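Long-range contacts in putative citrate lyase, alfa subunit (PDB 2HJ0), which belongs to the CitF family of citrate lyase alpha subunits and folds around two mostly parallel beta sheets flanked by helices, in a two-chain assembly: residues S50-A55 with V229-I234; D201-V206 with T223-I228. All blocks are in the same frame, centred on the assembly; numbering follows the deposited sequence.

Interaction 1: residues S50-A55 with V229-I234; sequences SSIHEA and VVVDAI
S50 meets V229 only at the fringe, its O lying 4.3 Å from V229 CG2, while its own side chain points away. The backbone N and the side-chain OG of S50 both donate to E54 OE2, at 3.1 Å and 3.0 Å, from opposite faces of the carboxylate plane. At S51 the backbone carries the contact, with S51 C 3.5 Å from V229 CG2. This methyl stands anti to the V229 backbone N (CG1 at chi1 51°), which carries it over the S51 main chain. S51 is also the N-cap of helix 52-58, its OG accepting weakly from E54 N. I52 adds its backbone N, near V229 CG2, and its CD1, which lies 3.6 Å from V231 CG1 and 3.9 Å from V229 CG2; the end of the isoleucine thus reaches both V229, in the strand, and V231, just after it. M82 of helix 79-89 and V206 of strand 202-207 also touch I52. Between the two segments the contact is van der Waals in kind, with methyl groups against main chain and against each other. Here shape, not directional bonding, sets the fit; the serine and glutamate bonds keep polar groups of the helix start inside 50-55.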
loop_
_atom_site.group_PDB
_atom_site.type_symbol
_atom_site.label_atom_id
_atom_site.label_comp_id
_atom_site.label_asym_id
_atom_site.label_seq_id
_atom_site.Cartn_x
_atom_site.Cartn_y
_atom_site.Cartn_z
ATOM N N SER A 50 23.181 -2.443 -13.743
ATOM C CA SER A 50 24.017 -1.425 -14.371
ATOM C C SER A 50 23.340 -0.599 -15.453
ATOM O O SER A 50 23.600 0.598 -15.577
ATOM C CB SER A 50 25.254 -2.065 -14.980
ATOM O OG SER A 50 24.872 -2.912 -16.037
ATOM N N SER A 51 22.468 -1.226 -16.233
ATOM C CA SER A 51 21.822 -0.514 -17.322
ATOM C C SER A 51 20.420 -1.008 -17.622
ATOM O O SER A 51 19.981 -2.017 -17.082
ATOM C CB SER A 51 22.658 -0.688 -18.579
ATOM O OG SER A 51 22.687 -2.065 -18.944
ATOM N N ILE A 52 19.725 -0.307 -18.512
ATOM C CA ILE A 52 18.387 -0.731 -18.890
ATOM C C ILE A 52 18.528 -2.072 -19.589
ATOM O O ILE A 52 17.662 -2.929 -19.461
ATOM C CB ILE A 52 17.707 0.278 -19.847
ATOM C CG1 ILE A 52 16.816 1.231 -19.046
ATOM C CG2 ILE A 52 16.877 -0.441 -20.886
ATOM C CD1 ILE A 52 17.568 2.228 -18.244
ATOM N N HIS A 53 19.628 -2.256 -20.318
ATOM C CA HIS A 53 19.870 -3.506 -21.041
ATOM C C HIS A 53 19.785 -4.711 -20.100
ATOM O O HIS A 53 18.959 -5.600 -20.308
ATOM C CB HIS A 53 21.247 -3.481 -21.733
ATOM C CG HIS A 53 21.469 -4.625 -22.680
ATOM N ND1 HIS A 53 21.292 -4.509 -24.042
ATOM C CD2 HIS A 53 21.779 -5.926 -22.453
ATOM C CE1 HIS A 53 21.478 -5.687 -24.611
ATOM N NE2 HIS A 53 21.774 -6.564 -23.669
ATOM N N GLU A 54 20.637 -4.735 -19.071
ATOM C CA GLU A 54 20.655 -5.836 -18.106
ATOM C C GLU A 54 19.294 -5.999 -17.430
ATOM O O GLU A 54 18.903 -7.096 -17.031
ATOM C CB GLU A 54 21.726 -5.596 -17.042
ATOM C CG GLU A 54 21.960 -6.771 -16.108
ATOM C CD GLU A 54 22.954 -6.451 -14.995
ATOM O OE1 GLU A 54 23.302 -7.374 -14.226
ATOM O OE2 GLU A 54 23.390 -5.281 -14.877
ATOM N N ALA A 55 18.569 -4.900 -17.299
ATOM C CA ALA A 55 17.265 -4.971 -16.684
ATOM C C ALA A 55 16.370 -5.821 -17.567
ATOM O O ALA A 55 15.708 -6.736 -17.087
ATOM C CB ALA A 55 16.676 -3.570 -16.534
ATOM N N VAL A 229 17.688 0.469 -11.648
ATOM C CA VAL A 229 18.731 0.863 -12.566
ATOM C C VAL A 229 18.892 2.364 -12.489
ATOM O O VAL A 229 17.914 3.110 -12.512
ATOM C CB VAL A 229 18.392 0.455 -14.009
ATOM C CG1 VAL A 229 17.004 0.928 -14.354
ATOM C CG2 VAL A 229 19.405 1.052 -14.973
ATOM N N VAL A 230 20.136 2.804 -12.390
ATOM C CA VAL A 230 20.431 4.220 -12.312
ATOM C C VAL A 230 20.874 4.755 -13.666
ATOM O O VAL A 230 21.668 4.122 -14.342
ATOM C CB VAL A 230 21.553 4.469 -11.302
ATOM C CG1 VAL A 230 21.979 5.919 -11.367
ATOM C CG2 VAL A 230 21.080 4.117 -9.897
ATOM N N VAL A 231 20.361 5.916 -14.057
ATOM C CA VAL A 231 20.749 6.526 -15.331
ATOM C C VAL A 231 21.073 8.007 -15.129
ATOM O O VAL A 231 20.766 8.575 -14.081
ATOM C CB VAL A 231 19.632 6.405 -16.388
ATOM C CG1 VAL A 231 19.467 4.952 -16.789
ATOM C CG2 VAL A 231 18.323 6.966 -15.838
ATOM N N ASP A 232 21.683 8.633 -16.131
ATOM C CA ASP A 232 22.043 10.043 -16.024
ATOM C C ASP A 232 20.825 10.956 -15.864
ATOM O O ASP A 232 20.877 11.925 -15.102
ATOM C CB ASP A 232 22.875 10.479 -17.242
ATOM C CG ASP A 232 23.425 11.900 -17.099
ATOM O OD1 ASP A 232 24.184 12.158 -16.124
ATOM O OD2 ASP A 232 23.099 12.760 -17.959
ATOM N N ALA A 233 19.735 10.642 -16.564
ATOM C CA ALA A 233 18.508 11.446 -16.490
ATOM C C ALA A 233 17.275 10.675 -16.916
ATOM O O ALA A 233 17.265 10.060 -17.974
ATOM C CB ALA A 233 18.638 12.690 -17.357
ATOM N N ILE A 234 16.227 10.726 -16.106
ATOM C CA ILE A 234 15.004 10.020 -16.444
ATOM C C ILE A 234 14.012 10.974 -17.063
ATOM O O ILE A 234 13.073 10.560 -17.739
ATOM C CB ILE A 234 14.377 9.391 -15.215
ATOM C CG1 ILE A 234 14.031 10.481 -14.207
ATOM C CG2 ILE A 234 15.344 8.404 -14.600
ATOM C CD1 ILE A 234 13.483 9.951 -12.922
#

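Interaction 2: residues D201-V206 with T223-I228; sequences DQVVIV and TDVDYI
V203 and D226 form the polar centre of this contact. The D226 carboxylate swings back beside its own backbone N (chi1 -66°), which brings OD2 to V203 N at 2.7 Å through the anti lone pair. V203 O accepts from both D226 N (2.8 Å) and Y227 N (3.2 Å) in the carbonyl plane. The helix-like psi of D226, -43°, points these consecutive N-H groups to one oxygen. Beyond it, parallel pairing begins, with I205 N donating to Y227 O. The V203 side chain, with CG1 anti to its backbone N (chi1 168°), lies against D224 O, CG2 at 3.2 Å. On one face V204 CG2 approaches the edge of the Y227 ring close to its plane, 4.2 Å from Y227 CB. On the other, I205 and I228 run alongside in the same direction, their CG1 atoms 3.8 Å apart, while the I205 and V225 side chains cross at about a right angle, I205 CG2 meeting V225 CG2 at 3.7 Å. D226 OD2 also salt-bridges K360 of the second subunit. This oxygen thus closes the start of the strand pair and ties it to the dimer partner, whose lysine would probably favour the charged form of the buried carboxylate.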
loop_
_atom_site.group_PDB
_atom_site.type_symbol
_atom_site.label_atom_id
_atom_site.label_comp_id
_atom_site.label_asym_id
_atom_site.label_seq_id
_atom_site.Cartn_x
_atom_site.Cartn_y
_atom_site.Cartn_z
ATOM N N ASP A 201 4.000 -8.351 -12.548
ATOM C CA ASP A 201 4.782 -9.494 -12.098
ATOM C C ASP A 201 6.187 -9.060 -11.704
ATOM O O ASP A 201 6.660 -9.359 -10.611
ATOM C CB ASP A 201 4.848 -10.563 -13.185
ATOM C CG ASP A 201 3.609 -11.422 -13.215
ATOM O OD1 ASP A 201 2.838 -11.396 -12.226
ATOM O OD2 ASP A 201 3.402 -12.137 -14.220
ATOM N N GLN A 202 6.846 -8.359 -12.614
ATOM C CA GLN A 202 8.169 -7.853 -12.355
ATOM C C GLN A 202 8.172 -6.336 -12.526
ATOM O O GLN A 202 7.603 -5.795 -13.488
ATOM C CB GLN A 202 9.179 -8.510 -13.288
ATOM C CG GLN A 202 9.738 -9.774 -12.712
ATOM C CD GLN A 202 10.931 -10.245 -13.459
ATOM O OE1 GLN A 202 10.839 -10.608 -14.624
ATOM N NE2 GLN A 202 12.077 -10.243 -12.798
ATOM N N VAL A 203 8.802 -5.660 -11.569
ATOM C CA VAL A 203 8.894 -4.207 -11.568
ATOM C C VAL A 203 10.344 -3.748 -11.611
ATOM O O VAL A 203 11.170 -4.178 -10.807
ATOM C CB VAL A 203 8.200 -3.612 -10.297
ATOM C CG1 VAL A 203 8.532 -2.131 -10.138
ATOM C CG2 VAL A 203 6.685 -3.806 -10.394
ATOM N N VAL A 204 10.645 -2.877 -12.568
ATOM C CA VAL A 204 11.983 -2.317 -12.729
ATOM C C VAL A 204 11.861 -0.806 -12.563
ATOM O O VAL A 204 11.274 -0.153 -13.422
ATOM C CB VAL A 204 12.537 -2.587 -14.146
ATOM C CG1 VAL A 204 13.809 -1.785 -14.371
ATOM C CG2 VAL A 204 12.823 -4.046 -14.320
ATOM N N ILE A 205 12.371 -0.239 -11.473
ATOM C CA ILE A 205 12.274 1.211 -11.344
ATOM C C ILE A 205 13.593 1.807 -11.847
ATOM O O ILE A 205 14.675 1.304 -11.525
ATOM C CB ILE A 205 11.971 1.708 -9.861
ATOM C CG1 ILE A 205 13.230 1.666 -9.013
ATOM C CG2 ILE A 205 10.866 0.895 -9.201
ATOM C CD1 ILE A 205 13.870 2.996 -8.941
ATOM N N VAL A 206 13.494 2.852 -12.668
ATOM C CA VAL A 206 14.657 3.532 -13.247
ATOM C C VAL A 206 14.776 4.885 -12.557
ATOM O O VAL A 206 13.940 5.780 -12.755
ATOM C CB VAL A 206 14.463 3.768 -14.767
ATOM C CG1 VAL A 206 15.762 4.273 -15.401
ATOM C CG2 VAL A 206 13.977 2.500 -15.416
ATOM N N THR A 223 9.165 -4.025 -1.505
ATOM C CA THR A 223 8.440 -5.276 -1.687
ATOM C C THR A 223 7.701 -5.389 -3.008
ATOM O O THR A 223 7.159 -6.449 -3.330
ATOM C CB THR A 223 7.425 -5.508 -0.561
ATOM O OG1 THR A 223 6.664 -4.314 -0.357
ATOM C CG2 THR A 223 8.130 -5.903 0.720
ATOM N N ASP A 224 7.671 -4.307 -3.778
ATOM C CA ASP A 224 7.012 -4.338 -5.081
ATOM C C ASP A 224 8.028 -4.206 -6.206
ATOM O O ASP A 224 7.667 -4.303 -7.370
ATOM C CB ASP A 224 6.008 -3.190 -5.214
ATOM C CG ASP A 224 4.757 -3.399 -4.385
ATOM O OD1 ASP A 224 4.549 -4.532 -3.881
ATOM O OD2 ASP A 224 3.962 -2.428 -4.247
ATOM N N VAL A 225 9.292 -4.003 -5.857
ATOM C CA VAL A 225 10.317 -3.790 -6.866
ATOM C C VAL A 225 11.264 -4.969 -7.048
ATOM O O VAL A 225 11.633 -5.623 -6.086
ATOM C CB VAL A 225 11.115 -2.515 -6.507
ATOM C CG1 VAL A 225 12.152 -2.216 -7.559
ATOM C CG2 VAL A 225 10.144 -1.345 -6.343
ATOM N N ASP A 226 11.658 -5.249 -8.284
ATOM C CA ASP A 226 12.565 -6.356 -8.519
ATOM C C ASP A 226 13.968 -5.868 -8.816
ATOM O O ASP A 226 14.945 -6.403 -8.296
ATOM C CB ASP A 226 12.056 -7.236 -9.674
ATOM C CG ASP A 226 10.750 -7.937 -9.334
ATOM O OD1 ASP A 226 10.779 -8.947 -8.593
ATOM O OD2 ASP A 226 9.690 -7.462 -9.796
ATOM N N TYR A 227 14.067 -4.834 -9.640
ATOM C CA TYR A 227 15.370 -4.309 -10.024
ATOM C C TYR A 227 15.396 -2.788 -10.064
ATOM O O TYR A 227 14.375 -2.134 -10.313
ATOM C CB TYR A 227 15.756 -4.861 -11.400
ATOM C CG TYR A 227 15.939 -6.360 -11.435
ATOM C CD1 TYR A 227 16.988 -6.962 -10.752
ATOM C CD2 TYR A 227 15.079 -7.179 -12.166
ATOM C CE1 TYR A 227 17.187 -8.349 -10.797
ATOM C CE2 TYR A 227 15.269 -8.578 -12.218
ATOM C CZ TYR A 227 16.332 -9.148 -11.528
ATOM O OH TYR A 227 16.560 -10.500 -11.575
ATOM N N ILE A 228 16.572 -2.233 -9.799
ATOM C CA ILE A 228 16.750 -0.799 -9.825
ATOM C C ILE A 228 17.905 -0.477 -10.748
ATOM O O ILE A 228 18.966 -1.091 -10.665
ATOM C CB ILE A 228 17.073 -0.223 -8.446
ATOM C CG1 ILE A 228 15.936 -0.514 -7.469
ATOM C CG2 ILE A 228 17.277 1.268 -8.560
ATOM C CD1 ILE A 228 15.953 -1.908 -6.893
#

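Strand 227-230 is common to both contacts: interaction 2 pairs its beginning with strand 202-207, and interaction 1 packs its end against the start of helix 52-58. Their centres are 13 Å apart, and interaction 2 is nested within the chain loop that interaction 1 closes. The parallel pairing continues from one into the other, V229 N lying 3.1 Å from I205 O, a probable hydrogen bond. V206 joins their apolar sides, with its CG2 3.6 Å from V229 CG1 and its CG1 3.7 Å from V231 CG2. Their environments differ: the second subunit reaches 201-206 with 223-228, whereas no other chain touches 50-55 or 229-234.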